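Long-range contact in disulfide bond protein A (Staphylococcus aureus, PDB 3BCI), which probably acts as a thiol:disulfide oxidoreductase of the DsbA subfamily, introducing disulfide bonds into other proteins through a redox-active cysteine pair: residues A[56-68]-A[93-107]. Numbering follows the deposited sequence.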
ATOM      1  N   PHE A  56     -11.090  -3.389  -4.395  1.00 32.55           N
ATOM      2  CA  PHE A  56     -12.291  -4.164  -4.681  1.00 38.07           C
ATOM      3  C   PHE A  56     -13.377  -4.145  -3.614  1.00 39.09           C
ATOM      4  O   PHE A  56     -14.413  -4.782  -3.788  1.00 34.15           O
ATOM      5  CB  PHE A  56     -11.893  -5.620  -4.942  1.00 38.46           C
ATOM      6  CG  PHE A  56     -11.431  -6.353  -3.708  1.00 41.49           C
ATOM      7  CD1 PHE A  56     -12.285  -7.226  -3.037  1.00 51.40           C
ATOM      8  CD2 PHE A  56     -10.148  -6.159  -3.203  1.00 37.81           C
ATOM      9  CE1 PHE A  56     -11.867  -7.897  -1.881  1.00 49.12           C
ATOM     10  CE2 PHE A  56      -9.721  -6.824  -2.049  1.00 39.83           C
ATOM     11  CZ  PHE A  56     -10.582  -7.693  -1.387  1.00 43.26           C
ATOM     12  N   LEU A  57     -13.159  -3.421  -2.521  1.00 34.33           N
ATOM     13  CA  LEU A  57     -14.143  -3.396  -1.446  1.00 34.39           C
ATOM     14  C   LEU A  57     -15.016  -2.144  -1.346  1.00 31.78           C
ATOM     15  O   LEU A  57     -15.395  -1.732  -0.251  1.00 36.70           O
ATOM     16  CB  LEU A  57     -13.434  -3.652  -0.114  1.00 27.07           C
ATOM     17  CG  LEU A  57     -12.850  -5.068  -0.016  1.00 36.91           C
ATOM     18  CD1 LEU A  57     -12.035  -5.219   1.260  1.00 29.59           C
ATOM     19  CD2 LEU A  57     -13.994  -6.089  -0.047  1.00 29.89           C
ATOM     20  N   GLY A  58     -15.351  -1.548  -2.484  1.00 35.72           N
ATOM     21  CA  GLY A  58     -16.186  -0.359  -2.457  1.00 35.73           C
ATOM     22  C   GLY A  58     -15.663   0.747  -3.351  1.00 40.56           C
ATOM     23  O   GLY A  58     -14.484   0.768  -3.695  1.00 34.25           O
ATOM     24  N   LYS A  59     -16.538   1.681  -3.715  1.00 34.82           N
ATOM     25  CA  LYS A  59     -16.158   2.782  -4.591  1.00 36.78           C
ATOM     26  C   LYS A  59     -15.109   3.705  -3.987  1.00 30.39           C
ATOM     27  O   LYS A  59     -14.453   4.448  -4.708  1.00 34.20           O
ATOM     28  CB  LYS A  59     -17.395   3.595  -4.988  1.00 40.53           C
ATOM     29  CG  LYS A  59     -18.222   4.066  -3.814  1.00 54.13           C
ATOM     30  CD  LYS A  59     -19.481   4.819  -4.245  1.00 67.74           C
ATOM     31  CE  LYS A  59     -19.209   6.281  -4.597  1.00 73.72           C
ATOM     32  NZ  LYS A  59     -18.650   6.481  -5.962  1.00 83.73           N
ATOM     33  N   ASP A  60     -14.944   3.656  -2.669  1.00 31.83           N
ATOM     34  CA  ASP A  60     -13.958   4.500  -2.010  1.00 31.17           C
ATOM     35  C   ASP A  60     -12.577   3.839  -1.961  1.00 34.25           C
ATOM     36  O   ASP A  60     -11.585   4.496  -1.653  1.00 29.97           O
ATOM     37  CB  ASP A  60     -14.431   4.856  -0.597  1.00 32.87           C
ATOM     38  CG  ASP A  60     -14.675   3.636   0.267  1.00 36.87           C
ATOM     39  OD1 ASP A  60     -15.350   2.690  -0.199  1.00 32.96           O
ATOM     40  OD2 ASP A  60     -14.202   3.631   1.422  1.00 32.17           O
ATOM     41  N   SER A  61     -12.517   2.545  -2.268  1.00 28.28           N
ATOM     42  CA  SER A  61     -11.251   1.813  -2.263  1.00 31.64           C
ATOM     43  C   SER A  61     -10.252   2.428  -3.229  1.00 25.56           C
ATOM     44  O   SER A  61      -9.090   2.633  -2.889  1.00 27.56           O
ATOM     45  CB  SER A  61     -11.463   0.343  -2.653  1.00 29.29           C
ATOM     46  OG  SER A  61     -11.837  -0.445  -1.537  1.00 44.87           O
ATOM     47  N   ILE A  62     -10.716   2.723  -4.437  1.00 24.26           N
ATOM     48  CA  ILE A  62      -9.866   3.301  -5.471  1.00 23.83           C
ATOM     49  C   ILE A  62      -9.396   4.704  -5.093  1.00 28.86           C
ATOM     50  O   ILE A  62      -8.300   5.121  -5.475  1.00 24.59           O
ATOM     51  CB  ILE A  62     -10.615   3.353  -6.832  1.00 29.19           C
ATOM     52  CG1 ILE A  62      -9.634   3.646  -7.967  1.00 30.92           C
ATOM     53  CG2 ILE A  62     -11.710   4.417  -6.788  1.00 31.51           C
ATOM     54  CD1 ILE A  62      -8.616   2.531  -8.202  1.00 30.14           C
ATOM     55  N   VAL A  63     -10.222   5.431  -4.346  1.00 27.55           N
ATOM     56  CA  VAL A  63      -9.860   6.781  -3.935  1.00 28.39           C
ATOM     57  C   VAL A  63      -8.699   6.683  -2.954  1.00 26.62           C
ATOM     58  O   VAL A  63      -7.732   7.442  -3.040  1.00 26.06           O
ATOM     59  CB  VAL A  63     -11.044   7.517  -3.257  1.00 31.28           C
ATOM     60  CG1 VAL A  63     -10.618   8.921  -2.859  1.00 25.12           C
ATOM     61  CG2 VAL A  63     -12.233   7.594  -4.212  1.00 29.38           C
ATOM     62  N   GLY A  64      -8.803   5.742  -2.020  1.00 25.06           N
ATOM     63  CA  GLY A  64      -7.744   5.548  -1.048  1.00 21.56           C
ATOM     64  C   GLY A  64      -6.467   5.136  -1.761  1.00 22.52           C
ATOM     65  O   GLY A  64      -5.370   5.564  -1.391  1.00 23.74           O
ATOM     66  N   SER A  65      -6.612   4.311  -2.794  1.00 20.78           N
ATOM     67  CA  SER A  65      -5.467   3.842  -3.566  1.00 26.52           C
ATOM     68  C   SER A  65      -4.778   4.998  -4.279  1.00 21.66           C
ATOM     69  O   SER A  65      -3.554   5.053  -4.326  1.00 21.05           O
ATOM     70  CB  SER A  65      -5.900   2.795  -4.594  1.00 23.10           C
ATOM     71  OG  SER A  65      -4.776   2.307  -5.309  1.00 25.65           O
ATOM     72  N   ARG A  66      -5.559   5.915  -4.847  1.00 21.90           N
ATOM     73  CA  ARG A  66      -4.983   7.077  -5.528  1.00 24.29           C
ATOM     74  C   ARG A  66      -4.155   7.931  -4.556  1.00 21.80           C
ATOM     75  O   ARG A  66      -3.026   8.302  -4.855  1.00 24.84           O
ATOM     76  CB  ARG A  66      -6.089   7.949  -6.131  1.00 21.32           C
ATOM     77  CG  ARG A  66      -6.843   7.305  -7.280  1.00 25.68           C
ATOM     78  CD  ARG A  66      -8.110   8.087  -7.590  1.00 29.00           C
ATOM     79  NE  ARG A  66      -8.926   7.421  -8.597  1.00 30.31           N
ATOM     80  CZ  ARG A  66     -10.240   7.575  -8.706  1.00 28.33           C
ATOM     81  NH1 ARG A  66     -10.889   8.373  -7.869  1.00 27.92           N
ATOM     82  NH2 ARG A  66     -10.906   6.930  -9.651  1.00 33.78           N
ATOM     83  N   ALA A  67      -4.728   8.247  -3.398  1.00 22.18           N
ATOM     84  CA  ALA A  67      -4.024   9.058  -2.408  1.00 24.29           C
ATOM     85  C   ALA A  67      -2.742   8.350  -1.995  1.00 23.54           C
ATOM     86  O   ALA A  67      -1.692   8.980  -1.850  1.00 23.15           O
ATOM     87  CB  ALA A  67      -4.911   9.294  -1.186  1.00 23.30           C
ATOM     88  N   SER A  68      -2.837   7.035  -1.814  1.00 20.01           N
ATOM     89  CA  SER A  68      -1.692   6.219  -1.426  1.00 25.23           C
ATOM     90  C   SER A  68      -0.584   6.318  -2.473  1.00 24.95           C
ATOM     91  O   SER A  68       0.588   6.518  -2.136  1.00 22.04           O
ATOM     92  CB  SER A  68      -2.130   4.758  -1.263  1.00 25.74           C
ATOM     93  OG  SER A  68      -1.047   3.935  -0.863  1.00 29.11           O
ATOM     94  N   GLU A  93     -15.801  -2.544   6.438  0.50 41.87           N
ATOM     95  CA  GLU A  93     -15.591  -2.551   4.997  0.50 41.20           C
ATOM     96  C   GLU A  93     -16.848  -2.220   4.197  0.50 40.88           C
ATOM     97  O   GLU A  93     -16.773  -1.971   2.995  1.00 37.28           O
ATOM     98  CB  GLU A  93     -15.041  -3.904   4.558  0.50 40.46           C
ATOM     99  CG  GLU A  93     -16.046  -5.030   4.613  0.50 39.94           C
ATOM    100  CD  GLU A  93     -15.384  -6.369   4.460  0.50 33.15           C
ATOM    101  OE1 GLU A  93     -14.899  -6.906   5.473  0.50 47.72           O
ATOM    102  OE2 GLU A  93     -15.333  -6.873   3.324  0.50 27.49           O
ATOM    103  N   ASN A  94     -18.002  -2.222   4.856  1.00 43.97           N
ATOM    104  CA  ASN A  94     -19.248  -1.903   4.167  1.00 45.14           C
ATOM    105  C   ASN A  94     -19.482  -0.399   4.146  1.00 45.13           C
ATOM    106  O   ASN A  94     -20.390   0.091   3.476  1.00 52.66           O
ATOM    107  CB  ASN A  94     -20.430  -2.625   4.813  1.00 49.90           C
ATOM    108  CG  ASN A  94     -20.396  -4.121   4.563  1.00 58.42           C
ATOM    109  OD1 ASN A  94     -20.262  -4.569   3.420  1.00 61.19           O
ATOM    110  ND2 ASN A  94     -20.519  -4.902   5.631  1.00 58.93           N
ATOM    111  N   LYS A  95     -18.649   0.328   4.883  1.00 41.20           N
ATOM    112  CA  LYS A  95     -18.729   1.782   4.936  1.00 43.68           C
ATOM    113  C   LYS A  95     -17.738   2.355   3.931  1.00 44.49           C
ATOM    114  O   LYS A  95     -16.667   1.785   3.715  1.00 37.39           O
ATOM    115  CB  LYS A  95     -18.335   2.302   6.319  1.00 45.75           C
ATOM    116  CG  LYS A  95     -19.294   1.997   7.451  1.00 56.11           C
ATOM    117  CD  LYS A  95     -18.680   2.461   8.768  1.00 64.93           C
ATOM    118  CE  LYS A  95     -19.647   2.334   9.931  1.00 73.71           C
ATOM    119  NZ  LYS A  95     -20.769   3.307   9.827  1.00 80.71           N
ATOM    120  N   GLU A  96     -18.092   3.478   3.315  1.00 42.37           N
ATOM    121  CA  GLU A  96     -17.189   4.130   2.376  1.00 43.01           C
ATOM    122  C   GLU A  96     -16.409   5.133   3.221  1.00 37.93           C
ATOM    123  O   GLU A  96     -16.534   6.344   3.042  1.00 43.82           O
ATOM    124  CB  GLU A  96     -17.973   4.857   1.281  1.00 42.99           C
ATOM    125  CG  GLU A  96     -19.019   3.999   0.591  1.00 57.42           C
ATOM    126  CD  GLU A  96     -19.658   4.697  -0.594  1.00 61.02           C
ATOM    127  OE1 GLU A  96     -19.666   5.946  -0.618  1.00 71.95           O
ATOM    128  OE2 GLU A  96     -20.162   3.997  -1.496  1.00 63.94           O
ATOM    129  N   TRP A  97     -15.612   4.613   4.151  1.00 35.81           N
ATOM    130  CA  TRP A  97     -14.835   5.449   5.053  1.00 27.45           C
ATOM    131  C   TRP A  97     -13.619   6.140   4.437  1.00 35.31           C
ATOM    132  O   TRP A  97     -13.080   7.075   5.030  1.00 31.35           O
ATOM    133  CB  TRP A  97     -14.390   4.637   6.275  1.00 35.24           C
ATOM    134  CG  TRP A  97     -13.485   3.475   5.960  1.00 39.09           C
ATOM    135  CD1 TRP A  97     -13.859   2.224   5.556  1.00 36.24           C
ATOM    136  CD2 TRP A  97     -12.053   3.460   6.034  1.00 31.69           C
ATOM    137  NE1 TRP A  97     -12.748   1.431   5.377  1.00 32.62           N
ATOM    138  CE2 TRP A  97     -11.627   2.166   5.662  1.00 35.87           C
ATOM    139  CE3 TRP A  97     -11.089   4.418   6.377  1.00 31.51           C
ATOM    140  CZ2 TRP A  97     -10.272   1.801   5.627  1.00 30.81           C
ATOM    141  CZ3 TRP A  97      -9.745   4.058   6.342  1.00 26.83           C
ATOM    142  CH2 TRP A  97      -9.350   2.758   5.968  1.00 31.72           C
ATOM    143  N   LEU A  98     -13.179   5.689   3.263  1.00 33.79           N
ATOM    144  CA  LEU A  98     -12.026   6.311   2.611  1.00 34.19           C
ATOM    145  C   LEU A  98     -12.454   7.565   1.852  1.00 27.24           C
ATOM    146  O   LEU A  98     -12.371   7.632   0.629  1.00 31.80           O
ATOM    147  CB  LEU A  98     -11.338   5.324   1.659  1.00 24.39           C
ATOM    148  CG  LEU A  98     -10.531   4.214   2.342  1.00 34.02           C
ATOM    149  CD1 LEU A  98     -10.182   3.126   1.338  1.00 33.48           C
ATOM    150  CD2 LEU A  98      -9.267   4.814   2.957  1.00 25.13           C
ATOM    151  N   THR A  99     -12.904   8.562   2.604  1.00 29.29           N
ATOM    152  CA  THR A  99     -13.353   9.827   2.040  1.00 31.62           C
ATOM    153  C   THR A  99     -12.159  10.749   1.795  1.00 28.66           C
ATOM    154  O   THR A  99     -11.082  10.545   2.348  1.00 31.01           O
ATOM    155  CB  THR A  99     -14.316  10.535   3.003  1.00 32.72           C
ATOM    156  OG1 THR A  99     -13.615  10.880   4.204  1.00 31.77           O
ATOM    157  CG2 THR A  99     -15.488   9.613   3.364  1.00 31.94           C
ATOM    158  N   LYS A 100     -12.354  11.766   0.965  1.00 28.87           N
ATOM    159  CA  LYS A 100     -11.280  12.708   0.684  1.00 30.04           C
ATOM    160  C   LYS A 100     -10.944  13.494   1.947  1.00 32.27           C
ATOM    161  O   LYS A 100      -9.805  13.921   2.144  1.00 28.84           O
ATOM    162  CB  LYS A 100     -11.695  13.647  -0.444  1.00 30.53           C
ATOM    163  CG  LYS A 100     -11.892  12.928  -1.768  1.00 30.15           C
ATOM    164  CD  LYS A 100     -12.231  13.893  -2.889  1.00 31.25           C
ATOM    165  CE  LYS A 100     -12.463  13.141  -4.190  1.00 37.74           C
ATOM    166  NZ  LYS A 100     -12.893  14.053  -5.283  1.00 41.81           N
ATOM    167  N   GLU A 101     -11.941  13.674   2.809  1.00 30.74           N
ATOM    168  CA  GLU A 101     -11.739  14.388   4.059  1.00 32.51           C
ATOM    169  C   GLU A 101     -10.755  13.610   4.923  1.00 25.17           C
ATOM    170  O   GLU A 101      -9.780  14.164   5.423  1.00 28.70           O
ATOM    171  CB  GLU A 101     -13.059  14.536   4.825  1.00 35.30           C
ATOM    172  CG  GLU A 101     -12.938  15.399   6.085  1.00 41.81           C
ATOM    173  CD  GLU A 101     -14.140  15.285   7.008  0.50 40.70           C
ATOM    174  OE1 GLU A 101     -15.249  14.991   6.517  0.50 33.63           O
ATOM    175  OE2 GLU A 101     -13.978  15.504   8.228  0.50 40.48           O
ATOM    176  N   LEU A 102     -11.018  12.318   5.098  1.00 29.90           N
ATOM    177  CA  LEU A 102     -10.146  11.476   5.910  1.00 28.72           C
ATOM    178  C   LEU A 102      -8.770  11.328   5.271  1.00 27.52           C
ATOM    179  O   LEU A 102      -7.750  11.383   5.958  1.00 27.82           O
ATOM    180  CB  LEU A 102     -10.774  10.093   6.122  1.00 32.03           C
ATOM    181  CG  LEU A 102      -9.943   9.096   6.938  1.00 30.84           C
ATOM    182  CD1 LEU A 102     -10.859   8.125   7.664  1.00 36.63           C
ATOM    183  CD2 LEU A 102      -8.977   8.348   6.018  1.00 28.21           C
ATOM    184  N   LEU A 103      -8.735  11.137   3.956  1.00 23.66           N
ATOM    185  CA  LEU A 103      -7.451  10.992   3.277  1.00 30.48           C
ATOM    186  C   LEU A 103      -6.620  12.276   3.376  1.00 28.43           C
ATOM    187  O   LEU A 103      -5.421  12.222   3.651  1.00 25.90           O
ATOM    188  CB  LEU A 103      -7.675  10.585   1.816  1.00 24.32           C
ATOM    189  CG  LEU A 103      -8.219   9.153   1.695  1.00 26.86           C
ATOM    190  CD1 LEU A 103      -8.720   8.899   0.287  1.00 26.16           C
ATOM    191  CD2 LEU A 103      -7.126   8.157   2.069  1.00 22.94           C
ATOM    192  N   ASP A 104      -7.245  13.433   3.172  1.00 24.22           N
ATOM    193  CA  ASP A 104      -6.500  14.685   3.277  1.00 28.30           C
ATOM    194  C   ASP A 104      -5.956  14.800   4.701  1.00 29.62           C
ATOM    195  O   ASP A 104      -4.813  15.211   4.914  1.00 25.91           O
ATOM    196  CB  ASP A 104      -7.395  15.891   2.956  1.00 29.51           C
ATOM    197  CG  ASP A 104      -7.733  15.989   1.476  1.00 32.85           C
ATOM    198  OD1 ASP A 104      -7.200  15.188   0.683  1.00 31.32           O
ATOM    199  OD2 ASP A 104      -8.531  16.873   1.104  1.00 31.71           O
ATOM    200  N   LYS A 105      -6.776  14.418   5.672  1.00 28.24           N
ATOM    201  CA  LYS A 105      -6.369  14.465   7.071  1.00 36.25           C
ATOM    202  C   LYS A 105      -5.136  13.589   7.284  1.00 28.08           C
ATOM    203  O   LYS A 105      -4.195  13.970   7.978  1.00 30.10           O
ATOM    204  CB  LYS A 105      -7.514  13.983   7.964  1.00 40.77           C
ATOM    205  CG  LYS A 105      -7.173  13.906   9.446  1.00 48.46           C
ATOM    206  CD  LYS A 105      -8.414  13.613  10.286  0.50 59.17           C
ATOM    207  CE  LYS A 105      -8.973  12.221  10.029  0.50 66.20           C
ATOM    208  NZ  LYS A 105      -8.092  11.163  10.582  0.50 68.01           N
ATOM    209  N   HIS A 106      -5.137  12.407   6.683  1.00 28.20           N
ATOM    210  CA  HIS A 106      -4.000  11.510   6.833  1.00 24.40           C
ATOM    211  C   HIS A 106      -2.753  12.035   6.127  1.00 25.11           C
ATOM    212  O   HIS A 106      -1.635  11.887   6.625  1.00 27.31           O
ATOM    213  CB  HIS A 106      -4.375  10.117   6.332  1.00 27.62           C
ATOM    214  CG  HIS A 106      -5.117   9.306   7.348  1.00 32.08           C
ATOM    215  ND1 HIS A 106      -4.645   8.104   7.827  1.00 31.83           N
ATOM    216  CD2 HIS A 106      -6.266   9.557   8.019  1.00 34.57           C
ATOM    217  CE1 HIS A 106      -5.472   7.647   8.753  1.00 36.48           C
ATOM    218  NE2 HIS A 106      -6.462   8.508   8.887  1.00 36.97           N
ATOM    219  N   ILE A 107      -2.938  12.668   4.975  1.00 26.47           N
ATOM    220  CA  ILE A 107      -1.802  13.221   4.251  1.00 26.69           C
ATOM    221  C   ILE A 107      -1.165  14.333   5.091  1.00 31.56           C
ATOM    222  O   ILE A 107       0.058  14.426   5.196  1.00 23.80           O
ATOM    223  CB  ILE A 107      -2.239  13.781   2.875  1.00 28.35           C
ATOM    224  CG1 ILE A 107      -2.719  12.626   1.985  1.00 26.70           C
ATOM    225  CG2 ILE A 107      -1.075  14.521   2.209  1.00 28.02           C
ATOM    226  CD1 ILE A 107      -3.413  13.063   0.704  1.00 24.09           C
TER
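The carboxylate of Asp60 lies against CA and CB of Glu96; the two carboxylate planes are 25° apart, but their oxygens stay apart, and Asp60 OD2 meets the Trp97 indole obliquely. One face of the Trp97 ring carries Leu98, whose CG sits 3.8 Å above the plane and over the ring centre, while Leu102 CD1 lies in plane at the edge. With CG of Asp60 between its own backbone N and carbonyl carbon (chi1 59°), the carboxylate turns to the irregular stretch ahead of helix 100-108. There Leu98 N donates to Asp60 OD2 over 2.9 Å, at 160°, OD2 accepting through its anti lone pair, the one away from OD1. OD1 forms a salt bridge with Lys22, whose ammonium group also bonds to the backbone oxygens of Leu57, Glu93 and Lys95. Farther out, CG and CD of Lys59 cross obliquely at Glu96 OE2, their closeness doubtful, although Lys59 NZ and Glu96 OE2 remain 5.3 Å apart.

Leu98 makes the step to the apolar half: its CB packs on Asp60 OD2 and O, its CD1 on Asp60 O, Ser61 CA and Gly64 CA. Helices 61-68 and 100-107 run nearly parallel, and Leu103 spreads its methyls between them: CD1 rests 3.7 Å from both Val63 CG1 and Gly64 CA, and CD2 lies 4.1 Å from Ala67 CB. Tyr124 extends this packing within the helical insertion in the thioredoxin fold characteristic of DsbA proteins. Hydrocarbon thus joins the helices, while a buried aspartate, its charge probably balanced by Lys22, ties the 61-68 side to the irregular backbone ahead of helix 100-107.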